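Local coordinates for protein serine repeat antigen 5 (Plasmodium falciparum, PDB 6X44) that is a malaria-parasite antigen, a pseudo-zymogen that probably resembles the precursor of a papain-family cysteine protease, at residues Gly65-Tyr70 with Ala105-Asn110; Phe79-Arg84 with Met352-Ser357; Ser307-Gly312 with Ile429-Leu434. All blocks are in the same frame, centred on the assembly; numbering follows the deposited sequence.

Contact 1 (Gly65-Tyr70 with Ala105-Asn110)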
loop_
_atom_site.group_PDB
_atom_site.type_symbol
_atom_site.label_atom_id
_atom_site.label_comp_id
_atom_site.label_asym_id
_atom_site.label_seq_id
_atom_site.Cartn_x
_atom_site.Cartn_y
_atom_site.Cartn_z
ATOM N N GLY A 65 -4.871 5.573 13.670
ATOM C CA GLY A 65 -5.823 4.806 14.447
ATOM C C GLY A 65 -5.325 3.470 14.969
ATOM O O GLY A 65 -6.110 2.730 15.577
ATOM N N THR A 66 -4.053 3.129 14.768
ATOM C CA THR A 66 -3.555 1.846 15.257
ATOM C C THR A 66 -3.704 1.713 16.775
ATOM O O THR A 66 -4.115 0.661 17.279
ATOM C CB THR A 66 -2.099 1.667 14.861
ATOM O OG1 THR A 66 -2.004 1.636 13.429
ATOM C CG2 THR A 66 -1.552 0.364 15.468
ATOM N N LEU A 67 -3.311 2.744 17.525
ATOM C CA LEU A 67 -3.301 2.662 18.984
ATOM C C LEU A 67 -4.539 3.278 19.626
ATOM O O LEU A 67 -4.770 3.072 20.820
ATOM C CB LEU A 67 -2.035 3.320 19.540
ATOM C CG LEU A 67 -0.794 2.599 19.016
ATOM C CD1 LEU A 67 0.445 3.342 19.396
ATOM C CD2 LEU A 67 -0.715 1.189 19.544
ATOM N N ASP A 68 -5.328 4.023 18.863
ATOM C CA ASP A 68 -6.665 4.391 19.305
ATOM C C ASP A 68 -7.475 3.148 19.615
ATOM O O ASP A 68 -8.287 3.129 20.535
ATOM C CB ASP A 68 -7.390 5.196 18.211
ATOM C CG ASP A 68 -6.720 6.531 17.883
ATOM O OD1 ASP A 68 -5.852 6.991 18.670
ATOM O OD2 ASP A 68 -7.110 7.127 16.835
ATOM N N ASN A 69 -7.272 2.095 18.840
ATOM C CA ASN A 69 -8.286 1.066 18.725
ATOM C C ASN A 69 -7.925 -0.263 19.378
ATOM O O ASN A 69 -8.833 -1.040 19.670
ATOM C CB ASN A 69 -8.597 0.829 17.234
ATOM C CG ASN A 69 -9.519 1.910 16.644
ATOM O OD1 ASN A 69 -10.741 1.855 16.823
ATOM N ND2 ASN A 69 -8.932 2.898 15.954
ATOM N N TYR A 70 -6.642 -0.556 19.594
ATOM C CA TYR A 70 -6.231 -1.863 20.083
ATOM C C TYR A 70 -5.370 -1.725 21.337
ATOM O O TYR A 70 -4.768 -0.682 21.607
ATOM C CB TYR A 70 -5.473 -2.642 18.998
ATOM C CG TYR A 70 -6.275 -2.805 17.731
ATOM C CD1 TYR A 70 -7.270 -3.761 17.650
ATOM C CD2 TYR A 70 -6.057 -1.985 16.634
ATOM C CE1 TYR A 70 -8.019 -3.908 16.522
ATOM C CE2 TYR A 70 -6.799 -2.118 15.507
ATOM C CZ TYR A 70 -7.781 -3.094 15.451
ATOM O OH TYR A 70 -8.532 -3.250 14.333
ATOM N N ALA A 105 2.269 0.017 15.108
ATOM C CA ALA A 105 1.982 -1.377 15.379
ATOM C C ALA A 105 2.940 -1.983 16.402
ATOM O O ALA A 105 2.569 -2.955 17.073
ATOM C CB ALA A 105 2.043 -2.181 14.079
ATOM N N VAL A 106 4.165 -1.453 16.534
ATOM C CA VAL A 106 5.136 -2.051 17.457
ATOM C C VAL A 106 4.717 -1.881 18.911
ATOM O O VAL A 106 5.250 -2.562 19.783
ATOM C CB VAL A 106 6.559 -1.470 17.308
ATOM C CG1 VAL A 106 7.087 -1.626 15.910
ATOM C CG2 VAL A 106 6.583 -0.020 17.698
ATOM N N CYS A 107 3.785 -0.990 19.209
ATOM C CA CYS A 107 3.290 -0.833 20.577
ATOM C C CYS A 107 2.101 -1.727 20.880
ATOM O O CYS A 107 1.611 -1.720 22.017
ATOM C CB CYS A 107 2.932 0.635 20.830
ATOM S SG CYS A 107 4.402 1.671 20.631
ATOM N N LEU A 108 1.643 -2.531 19.909
ATOM C CA LEU A 108 0.444 -3.340 20.111
ATOM C C LEU A 108 0.733 -4.544 20.992
ATOM O O LEU A 108 1.751 -5.210 20.834
ATOM C CB LEU A 108 -0.107 -3.835 18.779
ATOM C CG LEU A 108 -0.756 -2.758 17.924
ATOM C CD1 LEU A 108 -1.076 -3.319 16.586
ATOM C CD2 LEU A 108 -1.997 -2.248 18.606
ATOM N N LYS A 109 -0.181 -4.847 21.907
ATOM C CA LYS A 109 -0.063 -6.121 22.595
ATOM C C LYS A 109 -0.063 -7.274 21.600
ATOM O O LYS A 109 0.734 -8.204 21.720
ATOM C CB LYS A 109 -1.181 -6.301 23.614
ATOM C CG LYS A 109 -0.982 -7.598 24.449
ATOM C CD LYS A 109 -1.908 -7.692 25.681
ATOM C CE LYS A 109 -1.468 -6.751 26.791
ATOM N NZ LYS A 109 -0.150 -7.232 27.368
ATOM N N ASN A 110 -0.942 -7.232 20.610
ATOM C CA ASN A 110 -0.965 -8.239 19.548
ATOM C C ASN A 110 -0.846 -7.530 18.203
ATOM O O ASN A 110 -1.810 -6.905 17.742
ATOM C CB ASN A 110 -2.248 -9.049 19.623
ATOM C CG ASN A 110 -2.333 -10.069 18.549
ATOM O OD1 ASN A 110 -1.399 -10.264 17.735
ATOM N ND2 ASN A 110 -3.442 -10.761 18.537
#

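Contact 2 (Phe79-Arg84 with Met352-Ser357)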
loop_
_atom_site.group_PDB
_atom_site.type_symbol
_atom_site.label_atom_id
_atom_site.label_comp_id
_atom_site.label_asym_id
_atom_site.label_seq_id
_atom_site.Cartn_x
_atom_site.Cartn_y
_atom_site.Cartn_z
ATOM N N PHE A 79 9.066 -4.961 23.845
ATOM C CA PHE A 79 10.403 -5.501 23.634
ATOM C C PHE A 79 10.385 -6.636 22.619
ATOM O O PHE A 79 11.184 -6.657 21.683
ATOM C CB PHE A 79 11.033 -5.988 24.942
ATOM C CG PHE A 79 12.371 -6.639 24.722
ATOM C CD1 PHE A 79 13.493 -5.865 24.527
ATOM C CD2 PHE A 79 12.492 -8.013 24.627
ATOM C CE1 PHE A 79 14.706 -6.438 24.274
ATOM C CE2 PHE A 79 13.707 -8.593 24.369
ATOM C CZ PHE A 79 14.821 -7.811 24.199
ATOM N N ASN A 80 9.482 -7.596 22.780
ATOM C CA ASN A 80 9.433 -8.687 21.806
ATOM C C ASN A 80 9.076 -8.192 20.416
ATOM O O ASN A 80 9.643 -8.661 19.427
ATOM C CB ASN A 80 8.440 -9.750 22.232
ATOM C CG ASN A 80 9.041 -10.720 23.162
ATOM O OD1 ASN A 80 9.854 -11.555 22.751
ATOM N ND2 ASN A 80 8.659 -10.641 24.434
ATOM N N ASN A 81 8.114 -7.274 20.314
ATOM C CA ASN A 81 7.750 -6.743 19.006
ATOM C C ASN A 81 8.976 -6.168 18.315
ATOM O O ASN A 81 9.198 -6.421 17.128
ATOM C CB ASN A 81 6.649 -5.673 19.135
ATOM C CG ASN A 81 5.314 -6.242 19.593
ATOM O OD1 ASN A 81 5.124 -7.456 19.641
ATOM N ND2 ASN A 81 4.376 -5.350 19.947
ATOM N N LEU A 82 9.790 -5.401 19.054
ATOM C CA LEU A 82 10.953 -4.741 18.466
ATOM C C LEU A 82 12.079 -5.732 18.196
ATOM O O LEU A 82 12.742 -5.662 17.150
ATOM C CB LEU A 82 11.436 -3.616 19.388
ATOM C CG LEU A 82 10.498 -2.412 19.457
ATOM C CD1 LEU A 82 11.067 -1.452 20.453
ATOM C CD2 LEU A 82 10.345 -1.733 18.104
ATOM N N LYS A 83 12.269 -6.686 19.108
ATOM C CA LYS A 83 13.231 -7.756 18.870
ATOM C C LYS A 83 12.929 -8.498 17.574
ATOM O O LYS A 83 13.841 -8.800 16.796
ATOM C CB LYS A 83 13.216 -8.714 20.057
ATOM C CG LYS A 83 14.195 -9.861 19.974
ATOM C CD LYS A 83 13.693 -11.049 20.792
ATOM C CE LYS A 83 12.649 -11.856 20.012
ATOM N NZ LYS A 83 11.886 -12.789 20.883
ATOM N N ARG A 84 11.659 -8.816 17.324
ATOM C CA ARG A 84 11.315 -9.554 16.106
ATOM C C ARG A 84 11.564 -8.709 14.862
ATOM O O ARG A 84 12.002 -9.212 13.824
ATOM C CB ARG A 84 9.853 -10.001 16.162
ATOM C CG ARG A 84 9.506 -10.931 17.318
ATOM C CD ARG A 84 7.979 -10.983 17.545
ATOM N NE ARG A 84 7.253 -11.161 16.283
ATOM C CZ ARG A 84 5.940 -10.992 16.133
ATOM N NH1 ARG A 84 5.181 -10.619 17.172
ATOM N NH2 ARG A 84 5.389 -11.200 14.939
ATOM N N MET A 352 0.946 -11.030 5.633
ATOM C CA MET A 352 1.827 -9.880 5.767
ATOM C C MET A 352 1.513 -9.102 7.041
ATOM O O MET A 352 0.344 -8.960 7.427
ATOM C CB MET A 352 1.672 -8.935 4.567
ATOM C CG MET A 352 1.866 -9.587 3.198
ATOM S SD MET A 352 0.625 -8.986 2.021
ATOM C CE MET A 352 0.801 -7.228 2.205
ATOM N N GLY A 353 2.568 -8.562 7.662
ATOM C CA GLY A 353 2.451 -7.820 8.902
ATOM C C GLY A 353 3.524 -6.757 9.090
ATOM O O GLY A 353 4.300 -6.454 8.176
ATOM N N TYR A 354 3.602 -6.215 10.305
ATOM C CA TYR A 354 4.451 -5.057 10.562
ATOM C C TYR A 354 5.925 -5.351 10.268
ATOM O O TYR A 354 6.682 -4.440 9.895
ATOM C CB TYR A 354 4.247 -4.595 12.018
ATOM C CG TYR A 354 5.038 -5.380 13.035
ATOM C CD1 TYR A 354 4.810 -6.743 13.232
ATOM C CD2 TYR A 354 6.031 -4.771 13.772
ATOM C CE1 TYR A 354 5.576 -7.482 14.155
ATOM C CE2 TYR A 354 6.777 -5.478 14.695
ATOM C CZ TYR A 354 6.555 -6.831 14.873
ATOM O OH TYR A 354 7.294 -7.509 15.810
ATOM N N GLU A 355 6.341 -6.603 10.419
ATOM C CA GLU A 355 7.729 -7.026 10.259
ATOM C C GLU A 355 8.043 -7.531 8.847
ATOM O O GLU A 355 9.159 -7.992 8.606
ATOM C CB GLU A 355 8.057 -8.129 11.301
ATOM C CG GLU A 355 7.662 -9.578 10.877
ATOM C CD GLU A 355 6.184 -9.908 11.104
ATOM O OE1 GLU A 355 5.292 -9.082 10.768
ATOM O OE2 GLU A 355 5.907 -11.022 11.619
ATOM N N PHE A 356 7.077 -7.480 7.929
ATOM C CA PHE A 356 7.225 -8.040 6.589
ATOM C C PHE A 356 8.371 -7.358 5.861
ATOM O O PHE A 356 8.480 -6.124 5.839
ATOM C CB PHE A 356 5.915 -7.855 5.834
ATOM C CG PHE A 356 5.813 -8.579 4.512
ATOM C CD1 PHE A 356 5.447 -9.933 4.451
ATOM C CD2 PHE A 356 5.973 -7.883 3.325
ATOM C CE1 PHE A 356 5.305 -10.575 3.210
ATOM C CE2 PHE A 356 5.840 -8.506 2.100
ATOM C CZ PHE A 356 5.498 -9.854 2.030
ATOM N N SER A 357 9.226 -8.164 5.259
ATOM C CA SER A 357 10.402 -7.623 4.598
ATOM C C SER A 357 10.004 -7.072 3.245
ATOM O O SER A 357 9.353 -7.762 2.451
ATOM C CB SER A 357 11.483 -8.684 4.416
ATOM O OG SER A 357 12.505 -8.119 3.613
#

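Contact 3 (Ser307-Gly312 with Ile429-Leu434)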
loop_
_atom_site.group_PDB
_atom_site.type_symbol
_atom_site.label_atom_id
_atom_site.label_comp_id
_atom_site.label_asym_id
_atom_site.label_seq_id
_atom_site.Cartn_x
_atom_site.Cartn_y
_atom_site.Cartn_z
ATOM N N SER A 307 -10.717 -12.734 -20.257
ATOM C CA SER A 307 -10.754 -11.539 -19.430
ATOM C C SER A 307 -12.195 -11.223 -19.040
ATOM O O SER A 307 -13.144 -11.597 -19.724
ATOM C CB SER A 307 -10.151 -10.360 -20.149
ATOM O OG SER A 307 -10.970 -9.995 -21.237
ATOM N N LEU A 308 -12.341 -10.536 -17.921
ATOM C CA LEU A 308 -13.615 -9.969 -17.497
ATOM C C LEU A 308 -13.612 -8.492 -17.868
ATOM O O LEU A 308 -12.803 -7.721 -17.347
ATOM C CB LEU A 308 -13.798 -10.155 -16.003
ATOM C CG LEU A 308 -13.454 -11.564 -15.505
ATOM C CD1 LEU A 308 -12.872 -11.558 -14.082
ATOM C CD2 LEU A 308 -14.693 -12.424 -15.567
ATOM N N ASP A 309 -14.492 -8.098 -18.781
ATOM C CA ASP A 309 -14.581 -6.715 -19.205
ATOM C C ASP A 309 -15.919 -6.132 -18.782
ATOM O O ASP A 309 -16.940 -6.812 -18.808
ATOM C CB ASP A 309 -14.386 -6.579 -20.715
ATOM C CG ASP A 309 -12.919 -6.338 -21.095
ATOM O OD1 ASP A 309 -12.442 -5.167 -20.976
ATOM O OD2 ASP A 309 -12.256 -7.319 -21.502
ATOM N N GLY A 310 -15.895 -4.872 -18.385
ATOM C CA GLY A 310 -17.077 -4.138 -17.990
ATOM C C GLY A 310 -16.854 -2.662 -18.255
ATOM O O GLY A 310 -15.826 -2.282 -18.845
ATOM N N LYS A 311 -17.773 -1.824 -17.805
ATOM C CA LYS A 311 -17.655 -0.392 -18.033
ATOM C C LYS A 311 -16.491 0.129 -17.225
ATOM O O LYS A 311 -16.521 0.089 -15.989
ATOM C CB LYS A 311 -18.946 0.344 -17.672
ATOM C CG LYS A 311 -19.036 1.766 -18.291
ATOM C CD LYS A 311 -20.475 2.204 -18.723
ATOM C CE LYS A 311 -20.970 1.481 -20.006
ATOM N NZ LYS A 311 -22.469 1.552 -20.198
ATOM N N GLY A 312 -15.476 0.617 -17.936
ATOM C CA GLY A 312 -14.288 1.221 -17.382
ATOM C C GLY A 312 -13.211 0.257 -16.914
ATOM O O GLY A 312 -12.216 0.704 -16.333
ATOM N N ILE A 429 -7.322 -3.252 -14.706
ATOM C CA ILE A 429 -6.879 -2.076 -15.441
ATOM C C ILE A 429 -8.097 -1.206 -15.717
ATOM O O ILE A 429 -9.145 -1.708 -16.155
ATOM C CB ILE A 429 -6.199 -2.465 -16.771
ATOM C CG1 ILE A 429 -4.906 -3.228 -16.506
ATOM C CG2 ILE A 429 -5.846 -1.249 -17.556
ATOM C CD1 ILE A 429 -5.109 -4.716 -16.355
ATOM N N PHE A 430 -7.960 0.092 -15.491
ATOM C CA PHE A 430 -9.035 0.990 -15.845
ATOM C C PHE A 430 -8.963 1.313 -17.341
ATOM O O PHE A 430 -7.881 1.487 -17.902
ATOM C CB PHE A 430 -8.969 2.262 -15.015
ATOM C CG PHE A 430 -9.479 2.108 -13.599
ATOM C CD1 PHE A 430 -10.266 1.035 -13.219
ATOM C CD2 PHE A 430 -9.145 3.041 -12.633
ATOM C CE1 PHE A 430 -10.685 0.895 -11.921
ATOM C CE2 PHE A 430 -9.577 2.901 -11.328
ATOM C CZ PHE A 430 -10.348 1.832 -10.984
ATOM N N ASN A 431 -10.128 1.333 -17.991
ATOM C CA ASN A 431 -10.252 1.731 -19.395
ATOM C C ASN A 431 -11.037 3.028 -19.389
ATOM O O ASN A 431 -12.275 3.020 -19.392
ATOM C CB ASN A 431 -10.935 0.659 -20.237
ATOM C CG ASN A 431 -10.234 -0.676 -20.161
ATOM O OD1 ASN A 431 -8.996 -0.769 -20.117
ATOM N ND2 ASN A 431 -11.027 -1.730 -20.156
ATOM N N VAL A 432 -10.299 4.129 -19.362
ATOM C CA VAL A 432 -10.842 5.472 -19.329
ATOM C C VAL A 432 -10.094 6.292 -20.368
ATOM O O VAL A 432 -9.067 5.874 -20.890
ATOM C CB VAL A 432 -10.722 6.140 -17.941
ATOM C CG1 VAL A 432 -11.436 5.306 -16.914
ATOM C CG2 VAL A 432 -9.253 6.388 -17.560
ATOM N N ASP A 433 -10.630 7.469 -20.667
ATOM C CA ASP A 433 -9.964 8.409 -21.555
ATOM C C ASP A 433 -9.886 9.746 -20.849
ATOM O O ASP A 433 -10.856 10.185 -20.214
ATOM C CB ASP A 433 -10.696 8.567 -22.885
ATOM C CG ASP A 433 -9.739 8.744 -24.067
ATOM O OD1 ASP A 433 -8.503 8.904 -23.836
ATOM O OD2 ASP A 433 -10.242 8.737 -25.222
ATOM N N LEU A 434 -8.718 10.359 -20.940
ATOM C CA LEU A 434 -8.477 11.744 -20.590
ATOM C C LEU A 434 -7.603 12.290 -21.704
ATOM O O LEU A 434 -6.845 11.532 -22.322
ATOM C CB LEU A 434 -7.761 11.909 -19.236
ATOM C CG LEU A 434 -8.586 11.699 -17.969
ATOM C CD1 LEU A 434 -7.698 11.329 -16.763
ATOM C CD2 LEU A 434 -9.365 12.943 -17.666
#

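Contact 1 (Gly65-Tyr70 with Ala105-Asn110)
L108 pushes its fork against T66, L67 and Y70, and its two methyls divide the work. CD2 meets Y70 CB at 3.5 Å and L67 CD2 at 3.8 Å, whereas CD1 touches T66 CG2 at 3.9 Å. With CG beside the backbone N (chi1 -72°) and an extended chi2, the leucine carries both methyls across to the 66-70 segment. T66 answers at about a right angle: its CG2, anti to the backbone N, is the branch that touches, while OG1 is hydrogen-bonded to T64 OG1. L67 straddles C107, both CD1 and CD2 lying 3.9 Å from C107 CB, next to the disulfide that C107 SG makes with C55. Y70 makes its close contact through CB, for the ring leads off, with T66 O in plane at its edge and N69 CB over one face. Inside the 65-70 turn, N69 ND2 gives a nearly straight 2.9 Å bond to a lone pair of G65 O, in the carbonyl plane. W114 of helix 113-116 packs against T66 and A105. The contact between the two segments is thus apolar, its cohesion resting on burial of methyl groups, while polar bonds lie within each segment or lead to other neighbours.

Contact 2 (Phe79-Arg84 with Met352-Ser357)
Y354 inserts its hydroxyl beside helix 75-87 and donates a short hydrogen bond to the backbone carbonyl of N81, OH to O 2.6 Å. The oxygen is approached in the carbonyl plane, on a lone pair, with a C=O...donor angle of 117°. Wedged between its backbone N and carbonyl carbon (chi1 82°), CG puts the ring toward the helix. The N81 side chain is engaged on its own account, ND2 bonding to V106 O and L108 O.

The charged pair is looser. R84 NH2 and E355 OE2 form a salt bridge at 3.4 Å whose hydrogen bond is weak and bent; the carboxylate oxygen lies near the guanidinium plane, but the two groups are steeply turned against each other. E355 bends back at chi2, and its CB rests over one face of the Y354 ring.

Packing links the two polar contacts. Y354 OH sits 3.6 Å above one guanidinium face of R84, toward its rim, and 3.6 Å from R84 CB; R84 NH2 meets the ring edge at Y354 CE1, 3.8 Å away, the planes standing 86° apart.

Y354 and E355 are the two corner residues of a type I beta turn, closed by F356 N to G353 O at 3.0 Å. W403 NE1 hydrogen-bonds to G353 O, its ring nearly parallel to that of F356. The turn belongs to the papain-family region and docks on helix 75-87, an arrangement consistent with the propeptide-to-protease interface of a zymogen.

Contact 3 (Ser307-Gly312 with Ile429-Leu434)
G312 O accepts the backbone N-H of N431 at 2.7 Å. The bond is nearly straight at the hydrogen (168°), yet the donor stands above the carbonyl plane, 66° out of it, rather than on a lone pair. The same oxygen takes a CA-H...O contact from F430 CA at 3.2 Å, and G312 CA returns one to N431 O at 3.4 Å.

The F430 side chain starts beside this oxygen. Its CB is 3.8 Å from G312 O, CG 4.1 Å, and CD1 comes back to 3.7 Å, the oxygen lying obliquely to the ring. G312, at a positive phi, lies in the turn of the antiparallel hairpin that joins strands 308-310 and 313-317, and the latter pairs antiparallel with strand 426-433 in the sheet of the papain fold. Farther out, the F430 side chain packs on S211 and I218 of helix 206-221, probably the central helix of that fold, and on P252 and L256 of helix 252-262. H214 of helix 206-221 meets the ring and, through NE2, accepts the F430 backbone N-H.

Beside the turn, D309 OD1 bonds to T314 OG1, while its OD2 receives S307 OG at 3.0 Å, nearly along the carboxylate C-O axis.

From the N terminus, contact 1 opens first, at 65-70, and closes a largely helical loop at 105-110. Contact 2 opens inside that loop, on helix 75-87, and closes only at 352-357, so the two cross; they also touch, with A105 packing on Y354. Contact 3 follows contact 1 in series but crosses contact 2, opening at 307-312 and closing at 429-434, close to the C terminus. Contact 1 therefore joins the short helix 66-69 to the loop between helices 94-100 and 113-116, contact 2 ties helix 75-87 to the papain-family region, and contact 3 ties a hairpin to the last strand, its centre about 39 Å from that of contact 2.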